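PDB 2ZTS: putative uncharacterized protein PH0186 from Pyrococcus horikoshii, which binds ADP and magnesium as a KaiC-like P-loop protein and is probably an ATP-binding protein, its cellular role being undetermined. Local coordinates for residues E29-L34 against K222-R227; G25-G30 against T174-T179; V63-E68 against A95-V100. All coordinates share one frame; numbering follows the deposited sequence.

Overall arrangement
Each contact touches the same large sheet, at points progressively farther across it. Contacts 1 and 2 share Glu-29 and Gly-30, with centres about 6 Å apart; they are stitched together where Val-33 probably hydrogen-bonds with Thr-175 and Leu-177 of the neighbouring strand. Contact 3 joins the two strands at the far edge, its centre about 18 Å from that of contact 2 and 23 Å from that of contact 1. Two nucleotide sites lie near the set. Contact 1 carries Lys-222 and Met-223 to an ADP gripped by the P-loop of a second subunit, while the side chain of Phe-64 in contact 3 lies about 8 Å from both a bound ADP and a magnesium ion.

Contact 1: residues E29-L34 against K222-R227; sequences EGTTVL and KMRETR. With ADP (adenosine-5'-diphosphate), chain D.
Thr-31 and Arg-224 meet in a buried side-chain contact behind a nucleotide site at a subunit interface, where residues 29-34 lead into strand 32-36 and residues 222-227 leave strand 214-223. The side chains run alongside one another, pointing in opposing directions. Arg-224 brings its NE to the Thr-31 hydroxyl, which lies at the guanidinium edge near its plane; the NE to OG1 bond is weak, 3.4 Å long and bent to 144°. Thr-31 OG1 is also hydrogen-bonded to the carbonyl O of Pro-28. A purely electrostatic pairing comes from the next residue: Glu-225 OE1 is 2.7 Å from Arg-224 NE but well out of the guanidinium plane, so no N-H points at it.

Next to this polar pair, the selenomethionine Met-223 leaves its backbone with CG anti to N (chi1 -176°) and then curls, which sets CE 4.2 Å from CG1 of Val-33. The same segment also serves ADP. Lys-222 NZ donates to O2B at 2.9 Å, and the backbone N of Met-223 reaches O3' at 3.0 Å. From Met-223 to Thr-226 the chain makes a type II turn, and Thr-226 OG1 ties back to Arg-224 O at 2.8 Å. The same ADP is held by the P-loop amides and Lys-43 of the second subunit, so the contact backs the part of the site contributed in trans. Glu-77 of the second subunit forms a salt bridge with Arg-224 NH1, and Arg-76 of the second subunit one with Glu-225 OE2.

Strand 201-209 lies between strands 32-36 and 214-223 in the sheet, so this meeting passes its beginning, beside Arg-200, while Phe-27 of strand 27-28 packs against both Val-33 and Met-223.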
loop_
_atom_site.group_PDB
_atom_site.type_symbol
_atom_site.label_atom_id
_atom_site.label_comp_id
_atom_site.label_asym_id
_atom_site.label_seq_id
_atom_site.Cartn_x
_atom_site.Cartn_y
_atom_site.Cartn_z
ATOM N N GLU C 29 -2.086 3.918 -39.390
ATOM C CA GLU C 29 -0.724 3.571 -39.772
ATOM C C GLU C 29 0.309 4.344 -38.959
ATOM O O GLU C 29 0.198 5.534 -38.754
ATOM C CB GLU C 29 -0.560 3.806 -41.320
ATOM C CG GLU C 29 0.751 3.322 -41.899
ATOM C CD GLU C 29 0.825 3.431 -43.444
ATOM O OE1 GLU C 29 -0.162 3.886 -44.099
ATOM O OE2 GLU C 29 1.887 3.032 -44.002
ATOM N N GLY C 30 1.334 3.659 -38.472
ATOM C CA GLY C 30 2.377 4.315 -37.724
ATOM C C GLY C 30 2.154 4.327 -36.188
ATOM O O GLY C 30 3.063 4.727 -35.464
ATOM N N THR C 31 0.995 3.896 -35.704
ATOM C CA THR C 31 0.662 3.964 -34.231
ATOM C C THR C 31 1.421 2.919 -33.401
ATOM O O THR C 31 1.574 1.809 -33.834
ATOM C CB THR C 31 -0.829 3.655 -33.998
ATOM O OG1 THR C 31 -1.629 4.459 -34.830
ATOM C CG2 THR C 31 -1.267 4.086 -32.622
ATOM N N THR C 32 1.887 3.272 -32.209
ATOM C CA THR C 32 2.282 2.279 -31.190
ATOM C C THR C 32 1.144 2.005 -30.224
ATOM O O THR C 32 0.665 2.943 -29.562
ATOM C CB THR C 32 3.446 2.812 -30.459
ATOM O OG1 THR C 32 4.492 2.967 -31.407
ATOM C CG2 THR C 32 4.004 1.763 -29.371
ATOM N N VAL C 33 0.663 0.767 -30.191
ATOM C CA VAL C 33 -0.476 0.320 -29.372
ATOM C C VAL C 33 0.044 -0.532 -28.235
ATOM O O VAL C 33 0.787 -1.481 -28.479
ATOM C CB VAL C 33 -1.418 -0.520 -30.181
ATOM C CG1 VAL C 33 -2.653 -0.949 -29.379
ATOM C CG2 VAL C 33 -1.878 0.285 -31.452
ATOM N N LEU C 34 -0.340 -0.169 -27.014
ATOM C CA LEU C 34 -0.064 -0.904 -25.808
ATOM C C LEU C 34 -1.213 -1.849 -25.620
ATOM O O LEU C 34 -2.373 -1.450 -25.470
ATOM C CB LEU C 34 0.056 0.028 -24.597
ATOM C CG LEU C 34 0.541 -0.699 -23.335
ATOM C CD1 LEU C 34 2.003 -1.169 -23.436
ATOM C CD2 LEU C 34 0.348 0.131 -22.101
ATOM N N LYS C 222 -8.030 3.734 -25.394
ATOM C CA LYS C 222 -7.432 4.879 -26.068
ATOM C C LYS C 222 -7.053 4.457 -27.493
ATOM O O LYS C 222 -6.508 3.367 -27.708
ATOM C CB LYS C 222 -6.171 5.331 -25.342
ATOM C CG LYS C 222 -5.535 6.563 -25.912
ATOM C CD LYS C 222 -4.304 7.024 -25.114
ATOM C CE LYS C 222 -3.576 8.067 -25.931
ATOM N NZ LYS C 222 -2.867 9.080 -25.179
HETATM N N MSE C 223 -7.367 5.284 -28.477
HETATM C CA MSE C 223 -6.799 5.052 -29.821
HETATM C C MSE C 223 -6.742 6.377 -30.535
HETATM O O MSE C 223 -7.776 6.973 -30.780
HETATM C CB MSE C 223 -7.637 4.074 -30.623
HETATM C CG MSE C 223 -7.066 3.693 -32.012
HETATM SE SE MSE C 223 -5.347 2.713 -31.794
HETATM C CE MSE C 223 -6.050 1.208 -30.666
ATOM N N ARG C 224 -5.545 6.834 -30.870
ATOM C CA ARG C 224 -5.413 8.143 -31.473
ATOM C C ARG C 224 -6.124 8.186 -32.833
ATOM O O ARG C 224 -6.314 7.163 -33.472
ATOM C CB ARG C 224 -3.942 8.530 -31.606
ATOM C CG ARG C 224 -3.169 7.761 -32.724
ATOM C CD ARG C 224 -2.092 8.619 -33.427
ATOM N NE ARG C 224 -1.369 7.820 -34.420
ATOM C CZ ARG C 224 -0.174 8.099 -34.950
ATOM N NH1 ARG C 224 0.469 9.226 -34.663
ATOM N NH2 ARG C 224 0.352 7.237 -35.817
ATOM N N GLU C 225 -6.570 9.378 -33.210
ATOM C CA GLU C 225 -7.199 9.640 -34.515
ATOM C C GLU C 225 -8.412 8.772 -34.764
ATOM O O GLU C 225 -8.730 8.493 -35.893
ATOM C CB GLU C 225 -6.187 9.438 -35.684
ATOM C CG GLU C 225 -4.931 10.293 -35.621
ATOM C CD GLU C 225 -3.822 9.884 -36.624
ATOM O OE1 GLU C 225 -2.879 9.148 -36.218
ATOM O OE2 GLU C 225 -3.855 10.335 -37.820
ATOM N N THR C 226 -9.089 8.306 -33.728
ATOM C CA THR C 226 -10.166 7.375 -33.947
ATOM C C THR C 226 -11.288 7.590 -32.960
ATOM O O THR C 226 -11.042 7.620 -31.771
ATOM C CB THR C 226 -9.634 5.932 -33.760
ATOM O OG1 THR C 226 -8.434 5.743 -34.504
ATOM C CG2 THR C 226 -10.578 4.916 -34.357
ATOM N N ARG C 227 -12.510 7.643 -33.451
ATOM C CA ARG C 227 -13.727 7.591 -32.640
ATOM C C ARG C 227 -13.956 6.097 -32.458
ATOM O O ARG C 227 -14.642 5.485 -33.274
ATOM C CB ARG C 227 -14.916 8.305 -33.388
ATOM C CG ARG C 227 -16.294 8.571 -32.625
ATOM C CD ARG C 227 -17.063 9.884 -33.132
ATOM N NE ARG C 227 -18.343 10.330 -32.503
ATOM C CZ ARG C 227 -18.542 10.718 -31.214
ATOM N NH1 ARG C 227 -17.575 10.669 -30.307
ATOM N NH2 ARG C 227 -19.745 11.140 -30.814
HETATM P PB ADP D . -5.014 11.718 -22.996
HETATM O O1B ADP D . -5.528 11.996 -21.612
HETATM O O2B ADP D . -4.313 10.361 -23.035
HETATM O O3B ADP D . -3.959 12.747 -23.285
HETATM P PA ADP D . -6.226 12.238 -25.519
HETATM O O1A ADP D . -6.537 13.711 -25.460
HETATM O O2A ADP D . -4.874 11.827 -26.044
HETATM O O3A ADP D . -6.264 11.610 -23.991
HETATM O "O5'" ADP D . -7.533 11.603 -26.156
HETATM C "C5'" ADP D . -7.449 10.752 -27.249
HETATM C "C4'" ADP D . -8.805 10.110 -27.384
HETATM O "O4'" ADP D . -9.719 10.969 -28.029
HETATM C "C3'" ADP D . -8.721 8.813 -28.164
HETATM O "O3'" ADP D . -8.461 7.802 -27.254
HETATM C "C2'" ADP D . -10.090 8.746 -28.752
HETATM O "O2'" ADP D . -11.014 8.137 -27.918
HETATM C "C1'" ADP D . -10.507 10.199 -28.907
HETATM N N9 ADP D . -10.245 10.623 -30.284
HETATM C C8 ADP D . -9.012 10.843 -30.868
HETATM N N7 ADP D . -9.217 11.242 -32.149
HETATM C C5 ADP D . -10.548 11.252 -32.369
HETATM C C6 ADP D . -11.262 11.582 -33.508
HETATM N N6 ADP D . -10.611 12.226 -34.476
HETATM N N1 ADP D . -12.636 11.541 -33.431
HETATM C C2 ADP D . -13.276 11.154 -32.239
HETATM N N3 ADP D . -12.546 10.811 -31.096
HETATM C C4 ADP D . -11.208 10.873 -31.194
#

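Contact 2: residues G25-G30 against T174-T179; sequences GGFPEG and TTILTT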
loop_
_atom_site.group_PDB
_atom_site.type_symbol
_atom_site.label_atom_id
_atom_site.label_comp_id
_atom_site.label_asym_id
_atom_site.label_seq_id
_atom_site.Cartn_x
_atom_site.Cartn_y
_atom_site.Cartn_z
ATOM N N GLY C 25 -12.185 0.591 -38.789
ATOM C CA GLY C 25 -11.543 -0.191 -39.850
ATOM C C GLY C 25 -10.125 -0.665 -39.545
ATOM O O GLY C 25 -9.569 -1.471 -40.289
ATOM N N GLY C 26 -9.500 -0.218 -38.458
ATOM C CA GLY C 26 -8.119 -0.637 -38.184
ATOM C C GLY C 26 -7.297 0.408 -37.496
ATOM O O GLY C 26 -7.822 1.482 -37.205
ATOM N N PHE C 27 -6.037 0.072 -37.171
ATOM C CA PHE C 27 -5.138 0.992 -36.502
ATOM C C PHE C 27 -4.595 2.059 -37.473
ATOM O O PHE C 27 -4.055 1.695 -38.530
ATOM C CB PHE C 27 -3.911 0.280 -35.929
ATOM C CG PHE C 27 -4.208 -0.885 -35.065
ATOM C CD1 PHE C 27 -4.745 -0.706 -33.782
ATOM C CD2 PHE C 27 -3.885 -2.172 -35.479
ATOM C CE1 PHE C 27 -4.967 -1.792 -32.938
ATOM C CE2 PHE C 27 -4.125 -3.283 -34.611
ATOM C CZ PHE C 27 -4.685 -3.068 -33.347
ATOM N N PRO C 28 -4.629 3.347 -37.097
ATOM C CA PRO C 28 -3.923 4.347 -37.902
ATOM C C PRO C 28 -2.496 3.882 -38.128
ATOM O O PRO C 28 -1.761 3.517 -37.184
ATOM C CB PRO C 28 -3.955 5.623 -37.045
ATOM C CG PRO C 28 -5.070 5.476 -36.087
ATOM C CD PRO C 28 -5.300 3.950 -35.917
ATOM N N GLU C 29 -2.086 3.918 -39.390
ATOM C CA GLU C 29 -0.724 3.571 -39.772
ATOM C C GLU C 29 0.309 4.344 -38.959
ATOM O O GLU C 29 0.198 5.534 -38.754
ATOM C CB GLU C 29 -0.560 3.806 -41.320
ATOM C CG GLU C 29 0.751 3.322 -41.899
ATOM C CD GLU C 29 0.825 3.431 -43.444
ATOM O OE1 GLU C 29 -0.162 3.886 -44.099
ATOM O OE2 GLU C 29 1.887 3.032 -44.002
ATOM N N GLY C 30 1.334 3.659 -38.472
ATOM C CA GLY C 30 2.377 4.315 -37.724
ATOM C C GLY C 30 2.154 4.327 -36.188
ATOM O O GLY C 30 3.063 4.727 -35.464
ATOM N N THR C 174 3.553 0.030 -37.679
ATOM C CA THR C 174 2.410 -0.042 -36.799
ATOM C C THR C 174 2.758 -1.140 -35.837
ATOM O O THR C 174 2.990 -2.248 -36.267
ATOM C CB THR C 174 1.184 -0.429 -37.577
ATOM O OG1 THR C 174 0.865 0.566 -38.569
ATOM C CG2 THR C 174 -0.039 -0.528 -36.620
ATOM N N THR C 175 2.818 -0.810 -34.552
ATOM C CA THR C 175 3.397 -1.649 -33.522
ATOM C C THR C 175 2.431 -1.983 -32.392
ATOM O O THR C 175 1.721 -1.069 -31.936
ATOM C CB THR C 175 4.559 -0.874 -32.915
ATOM O OG1 THR C 175 5.495 -0.562 -33.960
ATOM C CG2 THR C 175 5.376 -1.736 -31.870
ATOM N N ILE C 176 2.417 -3.258 -31.938
ATOM C CA ILE C 176 1.856 -3.658 -30.630
ATOM C C ILE C 176 2.993 -4.003 -29.634
ATOM O O ILE C 176 3.902 -4.794 -29.928
ATOM C CB ILE C 176 0.898 -4.834 -30.768
ATOM C CG1 ILE C 176 -0.312 -4.410 -31.588
ATOM C CG2 ILE C 176 0.452 -5.387 -29.372
ATOM C CD1 ILE C 176 -1.194 -5.579 -32.084
ATOM N N LEU C 177 2.948 -3.379 -28.469
ATOM C CA LEU C 177 3.805 -3.683 -27.326
ATOM C C LEU C 177 2.910 -4.266 -26.277
ATOM O O LEU C 177 1.810 -3.745 -26.029
ATOM C CB LEU C 177 4.429 -2.407 -26.719
ATOM C CG LEU C 177 5.105 -1.423 -27.680
ATOM C CD1 LEU C 177 5.445 -0.127 -27.004
ATOM C CD2 LEU C 177 6.367 -2.068 -28.230
ATOM N N THR C 178 3.363 -5.326 -25.634
ATOM C CA THR C 178 2.561 -5.974 -24.607
ATOM C C THR C 178 3.150 -5.705 -23.261
ATOM O O THR C 178 4.381 -5.618 -23.138
ATOM C CB THR C 178 2.457 -7.469 -24.830
ATOM O OG1 THR C 178 3.719 -8.098 -24.594
ATOM C CG2 THR C 178 2.127 -7.767 -26.303
ATOM N N THR C 179 2.278 -5.536 -22.268
ATOM C CA THR C 179 2.705 -5.470 -20.883
ATOM C C THR C 179 1.668 -6.154 -19.989
ATOM O O THR C 179 0.561 -6.478 -20.432
ATOM C CB THR C 179 3.001 -4.042 -20.479
ATOM O OG1 THR C 179 3.598 -4.006 -19.173
ATOM C CG2 THR C 179 1.742 -3.245 -20.314
#
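Thr-174 takes the backbone of Gly-30 with its hydroxyl and the side chain of Phe-27 with its methyl. The hydroxyl accepts the Gly-30 N-H, with N and OG1 3.1 Å apart and a fairly straight angle of 160° at the hydrogen, and it also lies 3.6 Å from CA of Glu-29. One rotation divides these roles: with chi1 at -63°, OG1 is anti to the carbonyl carbon and CG2 anti to the backbone N, so the methyl comes to rest 4.0 Å from CB of Phe-27. Farther along the strand, the CD1 tip of Ile-176 approaches CZ of the Phe-27 ring obliquely at 4.5 Å. The aromatic side chain thus runs past Thr-174 and on to Ile-176, spanning two residues that project from the same side of strand 174-179.

The short segment 25-30 crosses the N-terminal end of strand 174-179, a central strand of the P-loop NTPase sheet. Strand 27-28 belongs to a separate two-stranded antiparallel sheet with strand 11-12, and its path to Gly-30 runs at 113° to the direction from Thr-174 to Ile-176. Gly-30, at a positive phi, then turns the chain into strand 32-36, the parallel neighbour of strand 174-179; there Thr-175 and Thr-31 are linked by a backbone hydrogen bond.

Around this first shell, Thr-174 also touches Val-12 of strand 11-12, joining the small sheet to the large one. Glu-29 turns its carboxylate to Arg-10 in a salt bridge, while its carbonyl O accepts a hydrogen bond from Arg-76 of a second subunit. Helix 43-58, which begins at the end of the P-loop, packs on the same two side chains of strand 174-179: Phe-50 touches both Thr-174 and Ile-176, and Phe-46 touches Ile-176.

Contact 3: residues V63-E68 against A95-V100; sequences VFVTLE and AIVDGV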
loop_
_atom_site.group_PDB
_atom_site.type_symbol
_atom_site.label_atom_id
_atom_site.label_comp_id
_atom_site.label_asym_id
_atom_site.label_seq_id
_atom_site.Cartn_x
_atom_site.Cartn_y
_atom_site.Cartn_z
ATOM N N VAL C 63 7.365 -8.288 -38.123
ATOM C CA VAL C 63 8.378 -8.746 -37.211
ATOM C C VAL C 63 7.765 -9.008 -35.811
ATOM O O VAL C 63 7.255 -8.113 -35.188
ATOM C CB VAL C 63 9.528 -7.758 -37.113
ATOM C CG1 VAL C 63 10.548 -8.247 -36.136
ATOM C CG2 VAL C 63 10.171 -7.515 -38.494
ATOM N N PHE C 64 7.874 -10.227 -35.323
ATOM C CA PHE C 64 7.465 -10.552 -33.994
ATOM C C PHE C 64 8.698 -10.698 -33.157
ATOM O O PHE C 64 9.487 -11.637 -33.342
ATOM C CB PHE C 64 6.629 -11.812 -34.038
ATOM C CG PHE C 64 5.863 -12.098 -32.771
ATOM C CD1 PHE C 64 4.498 -12.026 -32.768
ATOM C CD2 PHE C 64 6.526 -12.512 -31.601
ATOM C CE1 PHE C 64 3.772 -12.267 -31.605
ATOM C CE2 PHE C 64 5.813 -12.776 -30.429
ATOM C CZ PHE C 64 4.410 -12.666 -30.444
ATOM N N VAL C 65 8.895 -9.760 -32.227
ATOM C CA VAL C 65 10.040 -9.819 -31.327
ATOM C C VAL C 65 9.520 -10.460 -30.055
ATOM O O VAL C 65 8.516 -9.995 -29.534
ATOM C CB VAL C 65 10.534 -8.449 -30.992
ATOM C CG1 VAL C 65 11.664 -8.484 -30.014
ATOM C CG2 VAL C 65 10.864 -7.638 -32.275
ATOM N N THR C 66 10.189 -11.507 -29.553
ATOM C CA THR C 66 9.848 -12.093 -28.291
ATOM C C THR C 66 11.014 -12.377 -27.351
ATOM O O THR C 66 12.018 -12.927 -27.741
ATOM C CB THR C 66 8.971 -13.364 -28.526
ATOM O OG1 THR C 66 8.785 -14.074 -27.293
ATOM C CG2 THR C 66 9.563 -14.331 -29.514
ATOM N N LEU C 67 10.874 -11.955 -26.099
ATOM C CA LEU C 67 11.808 -12.329 -25.033
ATOM C C LEU C 67 11.075 -13.146 -23.961
ATOM O O LEU C 67 11.615 -13.470 -22.909
ATOM C CB LEU C 67 12.438 -11.019 -24.472
ATOM C CG LEU C 67 13.848 -10.528 -24.864
ATOM C CD1 LEU C 67 14.652 -11.392 -25.836
ATOM C CD2 LEU C 67 13.822 -9.107 -25.318
ATOM N N GLU C 68 9.810 -13.468 -24.212
ATOM C CA GLU C 68 9.025 -14.360 -23.351
ATOM C C GLU C 68 9.262 -15.843 -23.682
ATOM O O GLU C 68 9.131 -16.749 -22.858
ATOM C CB GLU C 68 7.540 -14.075 -23.574
ATOM C CG GLU C 68 7.063 -12.678 -23.171
ATOM C CD GLU C 68 6.328 -12.607 -21.804
ATOM O OE1 GLU C 68 5.813 -13.666 -21.333
ATOM O OE2 GLU C 68 6.227 -11.475 -21.229
ATOM N N ALA C 95 9.435 -12.286 -39.809
ATOM C CA ALA C 95 10.614 -12.677 -39.039
ATOM C C ALA C 95 10.258 -12.762 -37.574
ATOM O O ALA C 95 9.450 -11.945 -37.056
ATOM C CB ALA C 95 11.711 -11.692 -39.249
ATOM N N ILE C 96 10.881 -13.738 -36.896
ATOM C CA ILE C 96 10.780 -13.891 -35.448
ATOM C C ILE C 96 12.147 -13.619 -34.894
ATOM O O ILE C 96 13.130 -14.253 -35.317
ATOM C CB ILE C 96 10.309 -15.296 -34.978
ATOM C CG1 ILE C 96 8.902 -15.616 -35.484
ATOM C CG2 ILE C 96 10.345 -15.341 -33.420
ATOM C CD1 ILE C 96 8.454 -17.147 -35.353
ATOM N N VAL C 97 12.195 -12.650 -33.965
ATOM C CA VAL C 97 13.396 -12.250 -33.262
ATOM C C VAL C 97 13.274 -12.617 -31.792
ATOM O O VAL C 97 12.507 -11.969 -31.027
ATOM C CB VAL C 97 13.574 -10.738 -33.345
ATOM C CG1 VAL C 97 14.775 -10.326 -32.561
ATOM C CG2 VAL C 97 13.652 -10.242 -34.828
ATOM N N ASP C 98 14.077 -13.578 -31.352
ATOM C CA ASP C 98 13.955 -14.065 -29.976
ATOM C C ASP C 98 15.123 -13.759 -28.989
ATOM O O ASP C 98 15.205 -14.380 -27.939
ATOM C CB ASP C 98 13.487 -15.535 -29.987
ATOM C CG ASP C 98 14.572 -16.514 -30.438
ATOM O OD1 ASP C 98 15.691 -16.083 -30.809
ATOM O OD2 ASP C 98 14.367 -17.739 -30.440
ATOM N N GLY C 99 16.137 -12.968 -29.332
ATOM C CA GLY C 99 17.316 -13.461 -30.007
ATOM C C GLY C 99 18.107 -13.980 -28.781
ATOM O O GLY C 99 18.683 -13.164 -27.976
ATOM N N VAL C 100 18.167 -15.299 -28.565
ATOM C CA VAL C 100 19.043 -16.349 -29.177
ATOM C C VAL C 100 19.301 -16.680 -30.666
ATOM O O VAL C 100 20.453 -16.622 -31.100
ATOM C CB VAL C 100 18.678 -17.702 -28.424
ATOM C CG1 VAL C 100 19.382 -18.921 -28.974
ATOM C CG2 VAL C 100 19.113 -17.559 -26.963
#
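Val-63 and Val-97 each hold CG1 anti to the backbone N (chi1 179° and 177°), which leaves CG2 beside it, and in this setting CG1 of Val-63 meets CG2 of Val-97 at 3.9 Å as the side chains cross obliquely. On the opposite face, Thr-66 turns OG1 anti to N (chi1 172°), and its methyl takes the crowded position between N and the carbonyl carbon. CG2 of Thr-66 thereby lies 4.1 Å from CG2 of Ile-96, the two side chains pointing the same way. The hydroxyl, turned from this apolar patch, accepts a hydrogen bond from Glu-69 N.

Beneath the side chains runs a regular parallel ladder. Phe-64 N donates to Ala-95 O at 2.9 Å, Val-97 N to Phe-64 O at 3.0 Å, and Thr-66 N to Val-97 O at 2.8 Å. Strand 94-97 is the outermost of this chain's large sheet on that side, and strand 62-66 reaches it by a beta-alpha-beta crossover through helices 71-79 and 85-90. Helix 71-79 covers the face of Phe-64 and Ile-96, with Leu-74 touching both. Helix 120-134 lies over the other face, where Val-130 meets Ala-95 and Phe-123 meets Val-65.

Beyond the ladder both segments leave the strand conformation but stay in touch. Leu-67 sets CD1 3.7 Å from the carbonyl O of Asp-98, while the Asp-98 carboxylate accepts hydrogen bonds from Ala-71 N, at the start of helix 71-79, and from Ser-101 N. Phe-64, with Thr-66 CB at its ring edge, also touches Asp-142 on strand 138-142, which has been seen to bind magnesium in this protein.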